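Local coordinates for glycosyl hydrolase, family 8 (Clostridium perfringens, PDB 3REN), which probably hydrolyses alpha-glucan chains as an alpha-amylase built on the (alpha/alpha)6-barrel fold of glycosyl hydrolase family 8, at residues M91-G96 with P109-I114; A122-N127 with F137-I142. One frame throughout, in Å; residues are numbered along the deposited sequence. Where two conformers were deposited one is given.

Contact 1 (M91-G96 with P109-I114)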
loop_
_atom_site.group_PDB
_atom_site.type_symbol
_atom_site.label_atom_id
_atom_site.label_comp_id
_atom_site.label_asym_id
_atom_site.label_seq_id
_atom_site.Cartn_x
_atom_site.Cartn_y
_atom_site.Cartn_z
HETATM N N MSE A 91 11.945 3.371 -14.674
HETATM C CA MSE A 91 12.517 2.679 -13.516
HETATM C C MSE A 91 12.626 1.176 -13.798
HETATM O O MSE A 91 13.132 0.422 -12.933
HETATM C CB MSE A 91 11.679 2.951 -12.244
HETATM C CG MSE A 91 11.727 4.422 -11.824
HETATM SE SE MSE A 91 10.658 4.843 -10.296
HETATM C CE MSE A 91 11.702 3.946 -8.878
ATOM N N ARG A 92 12.194 0.737 -14.986
ATOM C CA ARG A 92 12.271 -0.677 -15.326
ATOM C C ARG A 92 13.727 -1.094 -15.409
ATOM O O ARG A 92 14.546 -0.378 -15.971
ATOM C CB ARG A 92 11.559 -1.035 -16.635
ATOM C CG ARG A 92 11.350 -2.520 -16.799
ATOM C CD ARG A 92 10.756 -2.898 -18.177
ATOM N NE ARG A 92 11.599 -2.441 -19.275
ATOM C CZ ARG A 92 11.202 -2.354 -20.547
ATOM N NH1 ARG A 92 12.051 -1.902 -21.487
ATOM N NH2 ARG A 92 9.960 -2.710 -20.881
ATOM N N LEU A 93 14.043 -2.275 -14.874
ATOM C CA LEU A 93 15.427 -2.745 -14.855
ATOM C C LEU A 93 15.643 -3.776 -15.964
ATOM O O LEU A 93 14.690 -4.166 -16.643
ATOM C CB LEU A 93 15.776 -3.307 -13.473
ATOM C CG LEU A 93 15.751 -2.368 -12.252
ATOM C CD1 LEU A 93 15.833 -3.196 -10.940
ATOM C CD2 LEU A 93 16.856 -1.348 -12.304
ATOM N N LYS A 94 16.880 -4.258 -16.127
ATOM C CA LYS A 94 17.165 -5.231 -17.193
ATOM C C LYS A 94 16.447 -6.536 -16.940
ATOM O O LYS A 94 16.108 -7.245 -17.876
ATOM C CB LYS A 94 18.679 -5.499 -17.333
ATOM N N ASN A 95 16.177 -6.887 -15.687
ATOM C CA ASN A 95 15.403 -8.128 -15.479
ATOM C C ASN A 95 13.880 -8.042 -15.740
ATOM O O ASN A 95 13.159 -9.031 -15.533
ATOM C CB ASN A 95 15.703 -8.743 -14.098
ATOM C CG ASN A 95 15.271 -7.854 -12.960
ATOM O OD1 ASN A 95 14.619 -6.806 -13.168
ATOM N ND2 ASN A 95 15.625 -8.250 -11.747
ATOM N N GLY A 96 13.394 -6.862 -16.166
ATOM C CA GLY A 96 11.955 -6.609 -16.405
ATOM C C GLY A 96 11.146 -6.090 -15.196
ATOM O O GLY A 96 9.958 -5.777 -15.310
ATOM N N PRO A 109 19.338 -1.343 -8.251
ATOM C CA PRO A 109 19.266 -2.638 -8.939
ATOM C C PRO A 109 18.360 -3.636 -8.236
ATOM O O PRO A 109 18.254 -4.785 -8.652
ATOM C CB PRO A 109 20.722 -3.136 -8.911
ATOM C CG PRO A 109 21.329 -2.478 -7.718
ATOM C CD PRO A 109 20.678 -1.117 -7.652
ATOM N N SER A 110 17.653 -3.210 -7.206
ATOM C CA SER A 110 16.804 -4.158 -6.515
ATOM C C SER A 110 15.329 -3.768 -6.593
ATOM O O SER A 110 14.989 -2.590 -6.874
ATOM C CB SER A 110 17.299 -4.336 -5.085
ATOM O OG SER A 110 16.981 -3.181 -4.383
ATOM N N SER A 111 14.486 -4.770 -6.349
ATOM C CA SER A 111 13.042 -4.689 -6.481
ATOM C C SER A 111 12.348 -5.379 -5.278
ATOM O O SER A 111 12.926 -6.291 -4.701
ATOM C CB SER A 111 12.620 -5.416 -7.746
ATOM O OG SER A 111 13.065 -4.707 -8.872
ATOM N N ALA A 112 11.126 -4.960 -4.953
ATOM C CA ALA A 112 10.289 -5.614 -3.929
ATOM C C ALA A 112 9.004 -6.097 -4.619
ATOM O O ALA A 112 8.344 -5.311 -5.277
ATOM C CB ALA A 112 9.930 -4.595 -2.836
ATOM N N THR A 113 8.636 -7.365 -4.442
ATOM C CA THR A 113 7.463 -7.964 -5.064
ATOM C C THR A 113 6.178 -7.136 -4.884
ATOM O O THR A 113 5.357 -7.005 -5.814
ATOM C CB THR A 113 7.319 -9.393 -4.544
ATOM O OG1 THR A 113 8.393 -10.186 -5.072
ATOM C CG2 THR A 113 5.998 -10.047 -4.946
ATOM N N ILE A 114 6.007 -6.558 -3.693
ATOM C CA ILE A 114 4.786 -5.811 -3.423
ATOM C C ILE A 114 4.667 -4.606 -4.356
ATOM O O ILE A 114 3.568 -4.296 -4.808
ATOM C CB ILE A 114 4.703 -5.388 -1.920
ATOM C CG1 ILE A 114 3.321 -4.784 -1.604
ATOM C CG2 ILE A 114 5.875 -4.426 -1.583
ATOM C CD1 ILE A 114 3.084 -4.305 -0.117
HETATM O O HOH W 1 15.325 -6.497 -9.378
#

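Contact 2 (A122-N127 with F137-I142)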
loop_
_atom_site.group_PDB
_atom_site.type_symbol
_atom_site.label_atom_id
_atom_site.label_comp_id
_atom_site.label_asym_id
_atom_site.label_seq_id
_atom_site.Cartn_x
_atom_site.Cartn_y
_atom_site.Cartn_z
ATOM N N ALA A 122 -2.541 -1.670 -10.912
ATOM C CA ALA A 122 -2.922 -0.380 -11.518
ATOM C C ALA A 122 -3.023 -0.472 -13.043
ATOM O O ALA A 122 -3.941 0.085 -13.653
ATOM C CB ALA A 122 -1.925 0.700 -11.142
ATOM N N LEU A 123 -2.088 -1.183 -13.648
ATOM C CA LEU A 123 -2.084 -1.401 -15.111
ATOM C C LEU A 123 -3.266 -2.243 -15.601
ATOM O O LEU A 123 -3.912 -1.899 -16.605
ATOM C CB LEU A 123 -0.750 -1.985 -15.567
ATOM C CG LEU A 123 0.429 -1.005 -15.553
ATOM C CD1 LEU A 123 1.726 -1.782 -15.703
ATOM C CD2 LEU A 123 0.288 0.042 -16.674
ATOM N N LEU A 124 -3.567 -3.343 -14.909
ATOM C CA LEU A 124 -4.714 -4.173 -15.281
ATOM C C LEU A 124 -6.033 -3.428 -15.056
ATOM O O LEU A 124 -6.925 -3.482 -15.898
ATOM C CB LEU A 124 -4.687 -5.524 -14.575
ATOM C CG LEU A 124 -3.472 -6.391 -14.942
ATOM C CD1 LEU A 124 -3.435 -7.722 -14.136
ATOM C CD2 LEU A 124 -3.441 -6.651 -16.460
ATOM N N LEU A 125 -6.165 -2.725 -13.933
ATOM C CA LEU A 125 -7.318 -1.830 -13.760
ATOM C C LEU A 125 -7.421 -0.786 -14.888
ATOM O O LEU A 125 -8.506 -0.494 -15.369
ATOM C CB LEU A 125 -7.270 -1.125 -12.372
ATOM C CG LEU A 125 -7.361 -2.075 -11.160
ATOM C CD1 LEU A 125 -7.260 -1.327 -9.854
ATOM C CD2 LEU A 125 -8.629 -3.018 -11.196
ATOM N N ALA A 126 -6.297 -0.227 -15.294
ATOM C CA ALA A 126 -6.290 0.807 -16.319
ATOM C C ALA A 126 -6.774 0.241 -17.660
ATOM O O ALA A 126 -7.566 0.875 -18.381
ATOM C CB ALA A 126 -4.898 1.417 -16.456
ATOM N N ASN A 127 -6.316 -0.971 -17.972
ATOM C CA ASN A 127 -6.769 -1.653 -19.187
ATOM C C ASN A 127 -8.283 -1.866 -19.153
ATOM O O ASN A 127 -8.944 -1.639 -20.148
ATOM C CB ASN A 127 -6.073 -3.000 -19.364
ATOM C CG ASN A 127 -6.731 -3.853 -20.442
ATOM O OD1 ASN A 127 -6.626 -3.386 -21.680
ATOM N ND2 ASN A 127 -7.325 -4.924 -20.162
ATOM N N PHE A 137 -0.399 -5.376 -21.646
ATOM C CA PHE A 137 0.797 -6.027 -22.162
ATOM C C PHE A 137 2.003 -5.682 -21.319
ATOM O O PHE A 137 2.850 -6.532 -21.059
ATOM C CB PHE A 137 1.086 -5.600 -23.624
ATOM C CG PHE A 137 0.252 -6.319 -24.640
ATOM C CD1 PHE A 137 -0.948 -6.910 -24.278
ATOM C CD2 PHE A 137 0.664 -6.403 -25.974
ATOM C CE1 PHE A 137 -1.723 -7.597 -25.226
ATOM C CE2 PHE A 137 -0.128 -7.059 -26.925
ATOM C CZ PHE A 137 -1.312 -7.662 -26.535
ATOM N N TYR A 138 2.077 -4.426 -20.906
ATOM C CA TYR A 138 3.178 -3.992 -20.070
ATOM C C TYR A 138 3.087 -4.706 -18.701
ATOM O O TYR A 138 4.096 -5.210 -18.213
ATOM C CB TYR A 138 3.183 -2.472 -19.946
ATOM C CG TYR A 138 4.553 -1.928 -19.572
ATOM C CD1 TYR A 138 5.404 -1.394 -20.556
ATOM C CD2 TYR A 138 4.992 -1.917 -18.231
ATOM C CE1 TYR A 138 6.641 -0.876 -20.233
ATOM C CE2 TYR A 138 6.257 -1.393 -17.901
ATOM C CZ TYR A 138 7.062 -0.891 -18.904
ATOM O OH TYR A 138 8.317 -0.405 -18.606
ATOM N N ALA A 139 1.894 -4.785 -18.118
ATOM C CA ALA A 139 1.678 -5.569 -16.873
ATOM C C ALA A 139 2.113 -7.036 -16.965
ATOM O O ALA A 139 2.712 -7.588 -16.027
ATOM C CB ALA A 139 0.223 -5.494 -16.443
ATOM N N ILE A 140 1.814 -7.660 -18.094
ATOM C CA ILE A 140 2.239 -9.018 -18.407
ATOM C C ILE A 140 3.744 -9.196 -18.435
ATOM O O ILE A 140 4.269 -10.171 -17.903
ATOM C CB ILE A 140 1.563 -9.486 -19.743
ATOM C CG1 ILE A 140 0.086 -9.760 -19.480
ATOM C CG2 ILE A 140 2.288 -10.728 -20.373
ATOM C CD1 ILE A 140 -0.832 -9.671 -20.729
ATOM N N ASN A 141 4.452 -8.277 -19.081
ATOM C CA ASN A 141 5.908 -8.281 -19.068
ATOM C C ASN A 141 6.399 -8.343 -17.607
ATOM O O ASN A 141 7.275 -9.155 -17.281
ATOM C CB ASN A 141 6.497 -6.985 -19.638
ATOM C CG ASN A 141 6.360 -6.824 -21.144
ATOM O OD1 ASN A 141 6.211 -7.782 -21.894
ATOM N ND2 ASN A 141 6.500 -5.549 -21.602
ATOM N N ILE A 142 5.885 -7.462 -16.751
ATOM C CA ILE A 142 6.290 -7.409 -15.323
ATOM C C ILE A 142 5.971 -8.708 -14.603
ATOM O O ILE A 142 6.810 -9.241 -13.849
ATOM C CB ILE A 142 5.578 -6.276 -14.510
ATOM C CG1 ILE A 142 5.554 -4.962 -15.280
ATOM C CG2 ILE A 142 6.252 -6.082 -13.132
ATOM C CD1 ILE A 142 6.890 -4.511 -15.692
#

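Contact 1 (M91-G96 with P109-I114)
Leu93 meets the other segment through a single methyl: CD1 lies 3.7 Å from Pro109 O and 3.8 Å from Ser111 OG. It therefore leans on the peptide leaving Pro109 and on the hydroxyl two residues later, and finds no apolar side chain across the contact. Its first torsion (-63°) sets CG beside the backbone N, and with chi2 extended CD1 is carried over to the 109-111 backbone. Outside the pair, the Leu93 side chain also touches Asn107 on strand 106-107.

The polar part runs through a water, since no direct hydrogen bond joins the segments. Asn95 ND2 gives a hydrogen to this water at 3.0 Å, and the water in turn donates to Ser111 OG at 2.9 Å. A weak third bond goes from the water to Pro109 O, at 3.5 Å. Ser111 OG is thus held twice, because it also bonds Ile98 O. The other end of the Asn95 amide is occupied too: OD1 takes the backbone N-H of Leu97, which leaves ND2 to face the water.

Behind these contacts stands the backbone of 93-96, a type I beta turn closed by Gly96 N to Leu93 O (3.0 Å). Gly96 has a positive phi of 90°, a backbone conformation that suits glycine. On the other side Ser111 pairs through its backbone with Ile160, in the small sheet where strand 111-112 is an outermost strand, and Ala112 occupies the N-cap position of helix 113-130.

With 130 Å² buried in all, this is a modest, partly open junction. One leucine methyl gives the direct touch, and beside it a single water bridges the turn and the strand, which implies that the polar link between them depends on solvent.

Contact 2 (A122-N127 with F137-I142)
Leu123 and Ala139 are the pair whose CA atoms come nearest across the two segments, 5.9 Å apart. Starting at the root of the leucine, Leu123 CB sits directly against the methyl of its partner, Ala139 CB, at 3.7 Å. From there the chain turns at CG, which a first torsion of -73° sets beside the backbone N, and CD1 reaches past the alanine methyl to the backbone behind it. CD1 ends 3.9 Å from Ala139 N and 4.1 Å from Tyr138 CD2, approaching that ring obliquely. The tip of the leucine thus fills the corner between the alanine backbone and the tyrosine ring.

The Ala139 methyl has a second neighbour from the same helix. Leu124 does not start out aimed at the partner helix, but its CD2 comes round to within 3.8 Å of Ala139 CB, so the small side chain is held between two consecutive leucines. All four touching residues are buried, the contacts between them are apolar, and no hydrogen bond crosses. The small Ala139 side chain faces the two leucines where the segment axes approach to 8.9 Å. They run nearly antiparallel, at 156°, as expected for an alpha-hairpin: helix 113-130 ends, the chain turns within a few residues, and helix 133-150 runs back alongside it.

Antiparallel helix pairs joined by short turns are characteristic of (alpha/alpha)6 barrels, the fold of this protein, and further helices close in on this one. Helix 78-89 packs by Phe85 against Leu123 and, edge-to-face, against the Tyr138 ring. Met69 of helix 62-74 also touches Leu123. Helix 176-185 brings Leu181 and Leu182 to Leu124 and Val185 to Ile140, so the hairpin is flanked by helices from both earlier and later in the chain.

Contact 1 closes before contact 2 opens, and helix 113-130 runs through both: its first residues end the 109-114 segment, and its middle supplies 122-127. The centres lie about 15 Å apart, each about 17 Å from the centre of the chain. They also touch directly, where the 91-96 loop packs on helix 133-150: Arg92 CD is 3.5 Å from Tyr138 OH. A closer approach of Gly96 to Ile142 is doubtful, since it rests on one of two conformers. At contact 1 a sulfate, probably from the crystallisation liquor, lies about 4 Å from the side chain of exposed Pro109; no binding function follows from it, and no active-site role is assigned to either contact.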